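Local coordinates for gSG7 salivary protein (Anopheles stephensi, PDB 6XMB) that prevents the reciprocal activation of host coagulation factor XII and prekallikrein, so blocking bradykinin release, and weakly inhibits the alternative complement pathway, at residues K6-Q9 and Q10-V14; I18-D21 and F22-K25; A26-L29 and H30-Y34. One frame throughout, in Å; residues are numbered along the deposited sequence.

Contact 1 of 3, residues K6-Q9 and Q10-V14; sequences KHVQ and QLMKV
The side-chain amide of Gln10 lies flat against the turn that starts at Lys6, and one of its faces takes most of the contact. Over that face, near the nitrogen end, sits the aliphatic chain of Lys6, with CG 3.4 Å from Gln10 NE2. The backbone of the same residue covers the middle of the group, Lys6 O standing 3.6 Å above Gln10 CD. At the oxygen end the approach is more slanted: Gln10 OE1 comes within 3.3 Å of His7 CA, and His7 CB lies farther out toward the rim of the amide. With CG opposite the carbonyl carbon (chi1 -75°), the Gln10 chain runs back toward the start of the helix, and this is how a residue one turn later lays its amide beside Lys6. Beneath it the backbone bond from Gln10 N to Lys6 O, 3.1 Å long, holds the two residues in step.

The imidazole of His7 takes no share in this. Its CG is placed between the backbone N and the carbonyl carbon (chi1 60°), and the ring is directed to the second subunit, where ND1 is hydrogen-bonded to Ala55 O and the residue packs on Pro52. Farther round the helix, Val8 and Met12 run side by side in the same direction, Val8 CG1 touching Met12 CG at 4.2 Å. Met12 CG also rests 3.1 Å from Val8 O, the carbonyl that accepts the Met12 N-H. Met49 and Tyr45 of the second subunit pack on Val8 and Met12 respectively.

These are i to i+3 and i to i+4 contacts in the opening turns of the long helix 6-49, an amphipathic arm that reaches well away from the centre of its own chain and is packed on the partner subunit of the dimer.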
loop_
_atom_site.group_PDB
_atom_site.type_symbol
_atom_site.label_atom_id
_atom_site.label_comp_id
_atom_site.label_asym_id
_atom_site.label_seq_id
_atom_site.Cartn_x
_atom_site.Cartn_y
_atom_site.Cartn_z
ATOM N N LYS A 6 -0.795 31.062 -13.642
ATOM C CA LYS A 6 -1.721 30.600 -12.622
ATOM C C LYS A 6 -2.136 29.155 -12.870
ATOM O O LYS A 6 -2.211 28.353 -11.934
ATOM C CB LYS A 6 -2.943 31.519 -12.581
ATOM C CG LYS A 6 -3.943 31.169 -11.487
ATOM C CD LYS A 6 -5.055 32.219 -11.374
ATOM C CE LYS A 6 -4.656 33.389 -10.501
ATOM N NZ LYS A 6 -5.837 34.252 -10.211
ATOM N N HIS A 7 -2.387 28.791 -14.122
ATOM C CA HIS A 7 -2.871 27.448 -14.363
ATOM C C HIS A 7 -1.796 26.386 -14.181
ATOM O O HIS A 7 -2.130 25.230 -13.898
ATOM C CB HIS A 7 -3.504 27.353 -15.745
ATOM C CG HIS A 7 -2.587 27.686 -16.879
ATOM N ND1 HIS A 7 -2.917 28.613 -17.844
ATOM C CD2 HIS A 7 -1.379 27.186 -17.235
ATOM C CE1 HIS A 7 -1.945 28.681 -18.738
ATOM N NE2 HIS A 7 -0.999 27.826 -18.392
ATOM N N VAL A 8 -0.523 26.742 -14.305
ATOM C CA VAL A 8 0.515 25.798 -13.924
ATOM C C VAL A 8 0.444 25.512 -12.424
ATOM O O VAL A 8 0.588 24.364 -11.989
ATOM C CB VAL A 8 1.895 26.328 -14.336
ATOM C CG1 VAL A 8 2.982 25.434 -13.765
ATOM C CG2 VAL A 8 2.006 26.408 -15.851
ATOM N N GLN A 9 0.198 26.535 -11.613
ATOM C CA GLN A 9 0.094 26.298 -10.177
ATOM C C GLN A 9 -1.124 25.459 -9.816
ATOM O O GLN A 9 -1.050 24.652 -8.888
ATOM C CB GLN A 9 0.060 27.623 -9.429
ATOM C CG GLN A 9 1.419 28.064 -8.971
ATOM C CD GLN A 9 1.502 29.554 -8.750
ATOM O OE1 GLN A 9 0.496 30.270 -8.855
ATOM N NE2 GLN A 9 2.711 30.040 -8.453
ATOM N N GLN A 10 -2.244 25.626 -10.530
ATOM C CA GLN A 10 -3.425 24.810 -10.264
ATOM C C GLN A 10 -3.210 23.368 -10.687
ATOM O O GLN A 10 -3.710 22.447 -10.029
ATOM C CB GLN A 10 -4.646 25.373 -10.985
ATOM C CG GLN A 10 -5.217 26.606 -10.333
ATOM C CD GLN A 10 -5.701 27.626 -11.338
ATOM O OE1 GLN A 10 -5.595 27.415 -12.551
ATOM N NE2 GLN A 10 -6.231 28.752 -10.842
ATOM N N LEU A 11 -2.498 23.153 -11.789
ATOM C CA LEU A 11 -2.162 21.795 -12.189
ATOM C C LEU A 11 -1.266 21.130 -11.156
ATOM O O LEU A 11 -1.487 19.967 -10.792
ATOM C CB LEU A 11 -1.484 21.817 -13.547
ATOM C CG LEU A 11 -1.293 20.476 -14.234
ATOM C CD1 LEU A 11 -2.612 19.736 -14.404
ATOM C CD2 LEU A 11 -0.628 20.723 -15.568
ATOM N N MET A 12 -0.256 21.862 -10.666
ATOM C CA MET A 12 0.698 21.284 -9.732
ATOM C C MET A 12 0.073 21.066 -8.367
ATOM O O MET A 12 0.559 20.244 -7.591
ATOM C CB MET A 12 1.913 22.191 -9.572
ATOM C CG MET A 12 2.734 22.475 -10.814
ATOM S SD MET A 12 4.305 23.250 -10.301
ATOM C CE MET A 12 4.608 22.206 -8.820
ATOM N N LYS A 13 -0.954 21.847 -8.048
ATOM C CA LYS A 13 -1.705 21.663 -6.823
ATOM C C LYS A 13 -2.387 20.304 -6.809
ATOM O O LYS A 13 -2.331 19.582 -5.801
ATOM C CB LYS A 13 -2.716 22.797 -6.693
ATOM C CG LYS A 13 -3.435 22.902 -5.366
ATOM C CD LYS A 13 -4.920 22.658 -5.563
ATOM C CE LYS A 13 -5.724 23.371 -4.486
ATOM N NZ LYS A 13 -5.610 24.847 -4.619
ATOM N N VAL A 14 -3.000 19.916 -7.933
ATOM C CA VAL A 14 -3.615 18.592 -8.015
ATOM C C VAL A 14 -2.557 17.505 -7.906
ATOM O O VAL A 14 -2.778 16.459 -7.284
ATOM C CB VAL A 14 -4.431 18.444 -9.315
ATOM C CG1 VAL A 14 -4.896 17.024 -9.476
ATOM C CG2 VAL A 14 -5.617 19.391 -9.302
#

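Contact 2 of 3, residues I18-D21 and F22-K25; sequences IDFD and FTKK
Phe20 and Lys24 make the tightest side-chain contact here: the aliphatic part of the lysine passes over one face of the phenyl ring, with Lys24 CD 3.3 Å from Phe20 CE2. Bends at chi2 (132°) and chi3 (81°) turn the Lys24 chain back over the ring and bring its amine toward Asp21. The resulting salt bridge is weak as a hydrogen bond, Lys24 NZ lying 3.4 Å from Asp21 OD1. Thr23 meets the same ring obliquely, its CB 4.1 Å from Phe20 CD1.

Round the helix, Phe22 and Ile18 point the same way, and Ile18 CG2 touches Phe22 CE2 at 3.9 Å. The Phe22 ring is also close to Ile18 O, which accepts the Phe22 N-H, while Asp19 CA lies at the ring's edge. Backbone bonds set the spacing of both pairs; that from Lys24 N to Phe20 O is 2.8 Å long and nearly straight (166° at the hydrogen).

The next shell belongs largely to the second subunit. There Val36 packs on Phe22, Asn70 on Asp21, and Glu73 forms a salt bridge with Lys25 NZ, which also has a weak bond to Tyr90 OH of its own chain. The arrangement is that of an amphipathic helix at a subunit interface: Phe22 faces the partner, while the exposed Phe20 ring is covered by the methylenes of Lys24, whose amine makes an i to i+3 ion pair with Asp21.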
loop_
_atom_site.group_PDB
_atom_site.type_symbol
_atom_site.label_atom_id
_atom_site.label_comp_id
_atom_site.label_asym_id
_atom_site.label_seq_id
_atom_site.Cartn_x
_atom_site.Cartn_y
_atom_site.Cartn_z
ATOM N N ILE A 18 -1.794 14.311 -4.974
ATOM C CA ILE A 18 -1.662 12.918 -5.377
ATOM C C ILE A 18 -0.390 12.326 -4.803
ATOM O O ILE A 18 -0.384 11.200 -4.285
ATOM C CB ILE A 18 -1.691 12.799 -6.912
ATOM C CG1 ILE A 18 -3.110 12.985 -7.441
ATOM C CG2 ILE A 18 -1.103 11.484 -7.343
ATOM C CD1 ILE A 18 -3.160 13.265 -8.986
ATOM N N ASP A 19 0.704 13.078 -4.918
ATOM C CA ASP A 19 1.943 12.771 -4.208
ATOM C C ASP A 19 1.692 12.568 -2.710
ATOM O O ASP A 19 2.226 11.632 -2.107
ATOM C CB ASP A 19 2.946 13.917 -4.450
ATOM C CG ASP A 19 4.404 13.523 -4.144
ATOM O OD1 ASP A 19 4.725 12.310 -4.086
ATOM O OD2 ASP A 19 5.237 14.453 -3.968
ATOM N N PHE A 20 0.897 13.446 -2.087
ATOM C CA PHE A 20 0.579 13.265 -0.676
ATOM C C PHE A 20 -0.270 12.016 -0.463
ATOM O O PHE A 20 -0.104 11.328 0.554
ATOM C CB PHE A 20 -0.137 14.487 -0.111
ATOM C CG PHE A 20 -0.293 14.457 1.386
ATOM C CD1 PHE A 20 0.813 14.311 2.212
ATOM C CD2 PHE A 20 -1.543 14.603 1.977
ATOM C CE1 PHE A 20 0.678 14.287 3.604
ATOM C CE2 PHE A 20 -1.684 14.577 3.377
ATOM C CZ PHE A 20 -0.579 14.416 4.184
ATOM N N ASP A 21 -1.191 11.715 -1.393
ATOM C CA ASP A 21 -1.931 10.442 -1.331
ATOM C C ASP A 21 -0.985 9.261 -1.253
ATOM O O ASP A 21 -1.154 8.376 -0.417
ATOM C CB ASP A 21 -2.840 10.252 -2.544
ATOM C CG ASP A 21 -4.173 10.950 -2.410
ATOM O OD1 ASP A 21 -4.464 11.507 -1.334
ATOM O OD2 ASP A 21 -4.935 10.939 -3.408
ATOM N N PHE A 22 0.031 9.233 -2.116
ATOM C CA PHE A 22 1.033 8.177 -2.026
ATOM C C PHE A 22 1.753 8.202 -0.684
ATOM O O PHE A 22 2.070 7.144 -0.131
ATOM C CB PHE A 22 2.034 8.283 -3.177
ATOM C CG PHE A 22 1.497 7.742 -4.480
ATOM C CD1 PHE A 22 1.243 6.395 -4.619
ATOM C CD2 PHE A 22 1.230 8.583 -5.542
ATOM C CE1 PHE A 22 0.742 5.891 -5.767
ATOM C CE2 PHE A 22 0.724 8.078 -6.712
ATOM C CZ PHE A 22 0.476 6.723 -6.827
ATOM N N THR A 23 2.007 9.392 -0.136
ATOM C CA THR A 23 2.653 9.472 1.172
ATOM C C THR A 23 1.787 8.818 2.239
ATOM O O THR A 23 2.269 8.022 3.036
ATOM C CB THR A 23 2.946 10.926 1.559
ATOM O OG1 THR A 23 4.099 11.382 0.866
ATOM C CG2 THR A 23 3.238 11.010 3.080
ATOM N N LYS A 24 0.497 9.158 2.265
ATOM C CA LYS A 24 -0.421 8.557 3.220
ATOM C C LYS A 24 -0.447 7.029 3.096
ATOM O O LYS A 24 -0.512 6.312 4.105
ATOM C CB LYS A 24 -1.817 9.142 3.010
ATOM C CG LYS A 24 -2.090 10.262 3.964
ATOM C CD LYS A 24 -2.657 11.438 3.267
ATOM C CE LYS A 24 -4.133 11.286 3.030
ATOM N NZ LYS A 24 -4.511 12.295 1.996
ATOM N N LYS A 25 -0.372 6.515 1.874
ATOM C CA LYS A 25 -0.341 5.065 1.704
ATOM C C LYS A 25 0.947 4.482 2.277
ATOM O O LYS A 25 0.927 3.401 2.872
ATOM C CB LYS A 25 -0.517 4.711 0.222
ATOM C CG LYS A 25 -1.934 4.989 -0.296
ATOM C CD LYS A 25 -2.063 4.930 -1.853
ATOM C CE LYS A 25 -3.518 5.193 -2.297
ATOM N NZ LYS A 25 -3.761 5.244 -3.804
#

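Contact 3 of 3, residues A26-L29 and H30-Y34; sequences AFYL and HRAKY
Leu29 O receives the N-H of Lys33 at 2.9 Å, and Tyr28 O receives that of Ala32 at the same length, 2.9 Å; these are the shortest polar bonds between the two segments. The bond from Arg31 N to Phe27 O is the straightest, with 172° at the hydrogen.

It ties together the chief side-chain pair. Arg31 lies alongside Phe27, and its CG stands over one face of the phenyl ring, 4.0 Å from the ring centroid, in a CH-pi contact; CD continues outward to 3.7 Å from Phe27 CZ. With Phe27 CG opposite the backbone N (chi1 -176°), the ring lies along the next turn, beneath the arginine. His30 comes obliquely to the CD1-CE1 side of the ring, its CD2 4.1 Å from Phe27 CE1. On another side Ala32 CB touches Tyr28 CZ, also at 4.1 Å.

The polar ends of the side chains are taken up by other parts of the dimer. Arg31 NE forms a salt bridge with Glu99 of helix 92-116, whose Met92 and Leu95 pack on Phe27; Tyr28 OH is hydrogen-bonded to Glu73 of helix 59-80; and Lys33 NZ pairs with Asp19 of the second subunit.

Arg31 is thus used twice, its methylenes on an aromatic face and its charge on a carboxylate, so that apolar packing within the helix probably steers the guanidinium toward its partner in the neighbouring helix.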
loop_
_atom_site.group_PDB
_atom_site.type_symbol
_atom_site.label_atom_id
_atom_site.label_comp_id
_atom_site.label_asym_id
_atom_site.label_seq_id
_atom_site.Cartn_x
_atom_site.Cartn_y
_atom_site.Cartn_z
ATOM N N ALA A 26 2.073 5.203 2.144
ATOM C CA ALA A 26 3.329 4.720 2.709
ATOM C C ALA A 26 3.303 4.773 4.232
ATOM O O ALA A 26 3.951 3.947 4.894
ATOM C CB ALA A 26 4.509 5.534 2.187
ATOM N N PHE A 27 2.567 5.739 4.792
ATOM C CA PHE A 27 2.348 5.781 6.233
ATOM C C PHE A 27 1.540 4.569 6.699
ATOM O O PHE A 27 1.851 3.984 7.742
ATOM C CB PHE A 27 1.634 7.075 6.600
ATOM C CG PHE A 27 1.443 7.268 8.053
ATOM C CD1 PHE A 27 2.528 7.469 8.891
ATOM C CD2 PHE A 27 0.175 7.291 8.600
ATOM C CE1 PHE A 27 2.357 7.665 10.249
ATOM C CE2 PHE A 27 0.006 7.494 9.978
ATOM C CZ PHE A 27 1.099 7.687 10.783
ATOM N N TYR A 28 0.497 4.194 5.939
ATOM C CA TYR A 28 -0.261 2.978 6.229
ATOM C C TYR A 28 0.675 1.779 6.340
ATOM O O TYR A 28 0.598 1.000 7.286
ATOM C CB TYR A 28 -1.333 2.703 5.144
ATOM C CG TYR A 28 -1.785 1.251 5.252
ATOM C CD1 TYR A 28 -2.787 0.892 6.133
ATOM C CD2 TYR A 28 -1.115 0.236 4.578
ATOM C CE1 TYR A 28 -3.139 -0.422 6.311
ATOM C CE2 TYR A 28 -1.440 -1.063 4.755
ATOM C CZ TYR A 28 -2.469 -1.391 5.618
ATOM O OH TYR A 28 -2.806 -2.701 5.807
ATOM N N LEU A 29 1.558 1.604 5.354
ATOM C CA LEU A 29 2.441 0.441 5.350
ATOM C C LEU A 29 3.326 0.429 6.570
ATOM O O LEU A 29 3.585 -0.630 7.152
ATOM C CB LEU A 29 3.313 0.442 4.108
ATOM C CG LEU A 29 2.722 -0.216 2.885
ATOM C CD1 LEU A 29 3.702 -0.099 1.715
ATOM C CD2 LEU A 29 2.426 -1.655 3.229
ATOM N N HIS A 30 3.852 1.606 6.923
ATOM C CA HIS A 30 4.728 1.739 8.069
ATOM C C HIS A 30 4.003 1.337 9.348
ATOM O O HIS A 30 4.525 0.561 10.144
ATOM C CB HIS A 30 5.258 3.185 8.123
ATOM C CG HIS A 30 5.629 3.663 9.498
ATOM N ND1 HIS A 30 6.823 3.334 10.110
ATOM C CD2 HIS A 30 4.972 4.469 10.370
ATOM C CE1 HIS A 30 6.885 3.912 11.300
ATOM N NE2 HIS A 30 5.772 4.606 11.484
ATOM N N ARG A 31 2.787 1.848 9.554
ATOM C CA ARG A 31 2.007 1.448 10.728
ATOM C C ARG A 31 1.751 -0.050 10.747
ATOM O O ARG A 31 1.792 -0.677 11.809
ATOM C CB ARG A 31 0.664 2.184 10.752
ATOM C CG ARG A 31 0.791 3.698 10.742
ATOM C CD ARG A 31 1.491 4.185 12.022
ATOM N NE ARG A 31 0.718 3.925 13.227
ATOM C CZ ARG A 31 1.059 4.383 14.438
ATOM N NH1 ARG A 31 2.150 5.135 14.595
ATOM N NH2 ARG A 31 0.307 4.093 15.488
ATOM N N ALA A 32 1.453 -0.640 9.582
ATOM C CA ALA A 32 1.157 -2.071 9.542
ATOM C C ALA A 32 2.391 -2.887 9.882
ATOM O O ALA A 32 2.302 -3.867 10.627
ATOM C CB ALA A 32 0.612 -2.468 8.159
ATOM N N LYS A 33 3.559 -2.473 9.380
ATOM C CA LYS A 33 4.792 -3.200 9.676
ATOM C C LYS A 33 5.137 -3.120 11.153
ATOM O O LYS A 33 5.509 -4.124 11.770
ATOM C CB LYS A 33 5.956 -2.666 8.844
ATOM C CG LYS A 33 7.270 -3.327 9.229
ATOM C CD LYS A 33 8.504 -2.600 8.679
ATOM C CE LYS A 33 8.570 -2.705 7.162
ATOM N NZ LYS A 33 9.897 -3.175 6.612
ATOM N N TYR A 34 5.035 -1.934 11.746
ATOM C CA TYR A 34 5.407 -1.825 13.148
ATOM C C TYR A 34 4.322 -2.391 14.050
ATOM O O TYR A 34 4.615 -2.834 15.156
ATOM C CB TYR A 34 5.759 -0.369 13.484
ATOM C CG TYR A 34 7.145 0.031 12.945
ATOM C CD1 TYR A 34 7.299 0.641 11.694
ATOM C CD2 TYR A 34 8.296 -0.221 13.681
ATOM C CE1 TYR A 34 8.565 0.991 11.198
ATOM C CE2 TYR A 34 9.567 0.128 13.188
ATOM C CZ TYR A 34 9.692 0.730 11.951
ATOM O OH TYR A 34 10.949 1.063 11.479
#

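All three contacts lie on helix 6-49, in series, and each touches the second subunit; their burial is much alike, but they stand at different distances from the chain's centre: about 34 Å for contact 1, about 16 Å for contact 2 and about 5 Å for contact 3, measured between centres. None is wholly core: each mixes buried and exposed residues. At 6-14 the helix is packed on the other subunit, and the side-chain contacts within it are uncharged. At 18-25 an internal ion pair accompanies a charge shared with that subunit. At 26-34 the same helix joins the chain's own three-helix bundle, and salt bridges run both to helix 92-116 and across the dimer.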